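PDB 3DUW: O-methyltransferase, putative from Bacillus cereus, which binds S-adenosyl-L-homocysteine and probably transfers methyl groups from S-adenosylmethionine to hydroxyl oxygens of an acceptor substrate. Local coordinates for residues Leu52-Gln57 and Ile74-Gly79. Residues are numbered along the deposited sequence; the frame is centred on the assembly and turned at random.
Sequences LLVQIQ and IWLARG
The backbones of 52-57 and 74-79 come closest at Gln55 and Gly79, whose CA atoms lie 5.2 Å apart. No direct hydrogen bond joins the two segments. The absence of a side chain on Gly79 lets the backbones approach, since a beta-carbon there would run into Val54 CG1. Val54 straddles the junction with its two methyls. CG1, placed anti to the backbone N (chi1 163°), rests against the peptide of Gly79, 3.6 Å from its carbonyl O, while CG2 meets Leu76 CD2 at 3.7 Å, the two side chains crossing at about a right angle. Deeper in the fold, Phe136 of strand 136-139 packs against both Val54 and Leu76. On the solvent side the aliphatic part of Gln55 passes alongside Gly79, its CG 3.4 Å from the glycine O. The chain runs on extended past CG and brings the amide toward Arg78 O, but the link is made through a water, which accepts from Gln55 NE2 at 2.8 Å and donates to Arg78 O at 2.9 Å. The guanidinium of Arg78 leads away from this interface to a salt bridge with Asp22. The segments thus join two helices, one preceding and one following strand 61-65, against the parallel part of the sheet in the Rossmann-like fold of class I methyltransferases; the Leu76 side chain lies about 7 Å from the bound S-adenosyl-L-homocysteine and close to that of Ser72, which binds it, so the contact sits beside the cofactor site without forming part of it.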
loop_
_atom_site.group_PDB
_atom_site.type_symbol
_atom_site.label_atom_id
_atom_site.label_comp_id
_atom_site.label_asym_id
_atom_site.label_seq_id
_atom_site.Cartn_x
_atom_site.Cartn_y
_atom_site.Cartn_z
ATOM N N LEU A 52 2.701 -4.575 -7.822
ATOM C CA LEU A 52 2.360 -5.608 -6.858
ATOM C C LEU A 52 0.885 -5.564 -6.478
ATOM O O LEU A 52 0.253 -6.609 -6.335
ATOM C CB LEU A 52 3.241 -5.476 -5.612
ATOM C CG LEU A 52 4.721 -5.806 -5.848
ATOM C CD1 LEU A 52 5.538 -5.425 -4.624
ATOM C CD2 LEU A 52 4.879 -7.288 -6.175
ATOM N N LEU A 53 0.322 -4.367 -6.331
ATOM C CA LEU A 53 -1.084 -4.272 -5.965
ATOM C C LEU A 53 -1.949 -4.838 -7.088
ATOM O O LEU A 53 -2.965 -5.487 -6.835
ATOM C CB LEU A 53 -1.472 -2.821 -5.674
ATOM C CG LEU A 53 -2.794 -2.653 -4.914
ATOM C CD1 LEU A 53 -2.744 -3.425 -3.597
ATOM C CD2 LEU A 53 -3.050 -1.171 -4.668
ATOM N N VAL A 54 -1.547 -4.589 -8.331
ATOM C CA VAL A 54 -2.276 -5.114 -9.480
ATOM C C VAL A 54 -2.241 -6.645 -9.434
ATOM O O VAL A 54 -3.250 -7.304 -9.682
ATOM C CB VAL A 54 -1.651 -4.615 -10.804
ATOM C CG1 VAL A 54 -2.127 -5.470 -11.975
ATOM C CG2 VAL A 54 -2.035 -3.158 -11.033
ATOM N N GLN A 55 -1.086 -7.207 -9.092
ATOM C CA GLN A 55 -0.949 -8.659 -9.019
ATOM C C GLN A 55 -1.764 -9.229 -7.865
ATOM O O GLN A 55 -2.393 -10.279 -8.003
ATOM C CB GLN A 55 0.526 -9.044 -8.869
ATOM C CG GLN A 55 1.396 -8.545 -10.015
ATOM C CD GLN A 55 2.857 -8.909 -9.863
ATOM O OE1 GLN A 55 3.451 -8.713 -8.802
ATOM N NE2 GLN A 55 3.451 -9.425 -10.931
ATOM N N ILE A 56 -1.768 -8.532 -6.732
ATOM C CA ILE A 56 -2.514 -8.985 -5.564
ATOM C C ILE A 56 -4.003 -9.031 -5.872
ATOM O O ILE A 56 -4.694 -9.982 -5.503
ATOM C CB ILE A 56 -2.256 -8.064 -4.355
ATOM C CG1 ILE A 56 -0.806 -8.224 -3.904
ATOM C CG2 ILE A 56 -3.210 -8.404 -3.218
ATOM C CD1 ILE A 56 -0.358 -7.204 -2.890
ATOM N N GLN A 57 -4.502 -8.009 -6.554
ATOM C CA GLN A 57 -5.911 -7.987 -6.910
ATOM C C GLN A 57 -6.201 -8.925 -8.072
ATOM O O GLN A 57 -7.325 -9.401 -8.224
ATOM C CB GLN A 57 -6.358 -6.586 -7.312
ATOM C CG GLN A 57 -7.743 -6.606 -7.942
ATOM C CD GLN A 57 -8.226 -5.254 -8.383
ATOM O OE1 GLN A 57 -7.508 -4.512 -9.051
ATOM N NE2 GLN A 57 -9.466 -4.928 -8.026
ATOM N N ILE A 74 3.891 1.220 -17.534
ATOM C CA ILE A 74 4.670 0.000 -17.705
ATOM C C ILE A 74 4.642 -0.845 -16.426
ATOM O O ILE A 74 4.478 -2.066 -16.483
ATOM C CB ILE A 74 6.118 0.348 -18.112
ATOM C CG1 ILE A 74 6.113 0.889 -19.546
ATOM C CG2 ILE A 74 7.014 -0.876 -17.995
ATOM C CD1 ILE A 74 7.402 1.564 -19.966
ATOM N N TRP A 75 4.788 -0.201 -15.271
ATOM C CA TRP A 75 4.736 -0.932 -14.010
ATOM C C TRP A 75 3.374 -1.608 -13.862
ATOM O O TRP A 75 3.289 -2.770 -13.462
ATOM C CB TRP A 75 4.954 0.003 -12.817
ATOM C CG TRP A 75 6.385 0.370 -12.550
ATOM C CD1 TRP A 75 6.985 1.569 -12.803
ATOM C CD2 TRP A 75 7.381 -0.452 -11.924
ATOM N NE1 TRP A 75 8.290 1.549 -12.366
ATOM C CE2 TRP A 75 8.558 0.321 -11.822
ATOM C CE3 TRP A 75 7.391 -1.765 -11.434
ATOM C CZ2 TRP A 75 9.737 -0.176 -11.252
ATOM C CZ3 TRP A 75 8.564 -2.260 -10.865
ATOM C CH2 TRP A 75 9.718 -1.463 -10.782
ATOM N N LEU A 76 2.312 -0.876 -14.180
ATOM C CA LEU A 76 0.958 -1.413 -14.083
ATOM C C LEU A 76 0.743 -2.573 -15.050
ATOM O O LEU A 76 0.235 -3.629 -14.669
ATOM C CB LEU A 76 -0.069 -0.314 -14.370
ATOM C CG LEU A 76 -0.202 0.791 -13.315
ATOM C CD1 LEU A 76 -0.997 1.953 -13.878
ATOM C CD2 LEU A 76 -0.885 0.231 -12.076
ATOM N N ALA A 77 1.139 -2.375 -16.302
ATOM C CA ALA A 77 0.969 -3.408 -17.318
ATOM C C ALA A 77 1.733 -4.680 -16.970
ATOM O O ALA A 77 1.271 -5.786 -17.250
ATOM C CB ALA A 77 1.417 -2.883 -18.670
ATOM N N ARG A 78 2.899 -4.531 -16.356
ATOM C CA ARG A 78 3.692 -5.693 -15.994
ATOM C C ARG A 78 3.070 -6.504 -14.865
ATOM O O ARG A 78 3.528 -7.607 -14.562
ATOM C CB ARG A 78 5.112 -5.263 -15.635
ATOM C CG ARG A 78 5.934 -4.878 -16.848
ATOM C CD ARG A 78 7.309 -4.390 -16.460
ATOM N NE ARG A 78 8.173 -4.266 -17.626
ATOM C CZ ARG A 78 9.425 -3.825 -17.581
ATOM N NH1 ARG A 78 9.959 -3.462 -16.427
ATOM N NH2 ARG A 78 10.144 -3.755 -18.694
ATOM N N GLY A 79 2.023 -5.963 -14.251
ATOM C CA GLY A 79 1.349 -6.676 -13.181
ATOM C C GLY A 79 0.234 -7.565 -13.711
ATOM O O GLY A 79 -0.330 -8.374 -12.971
HETATM O O HOH W 1 2.518 -10.098 -13.452
#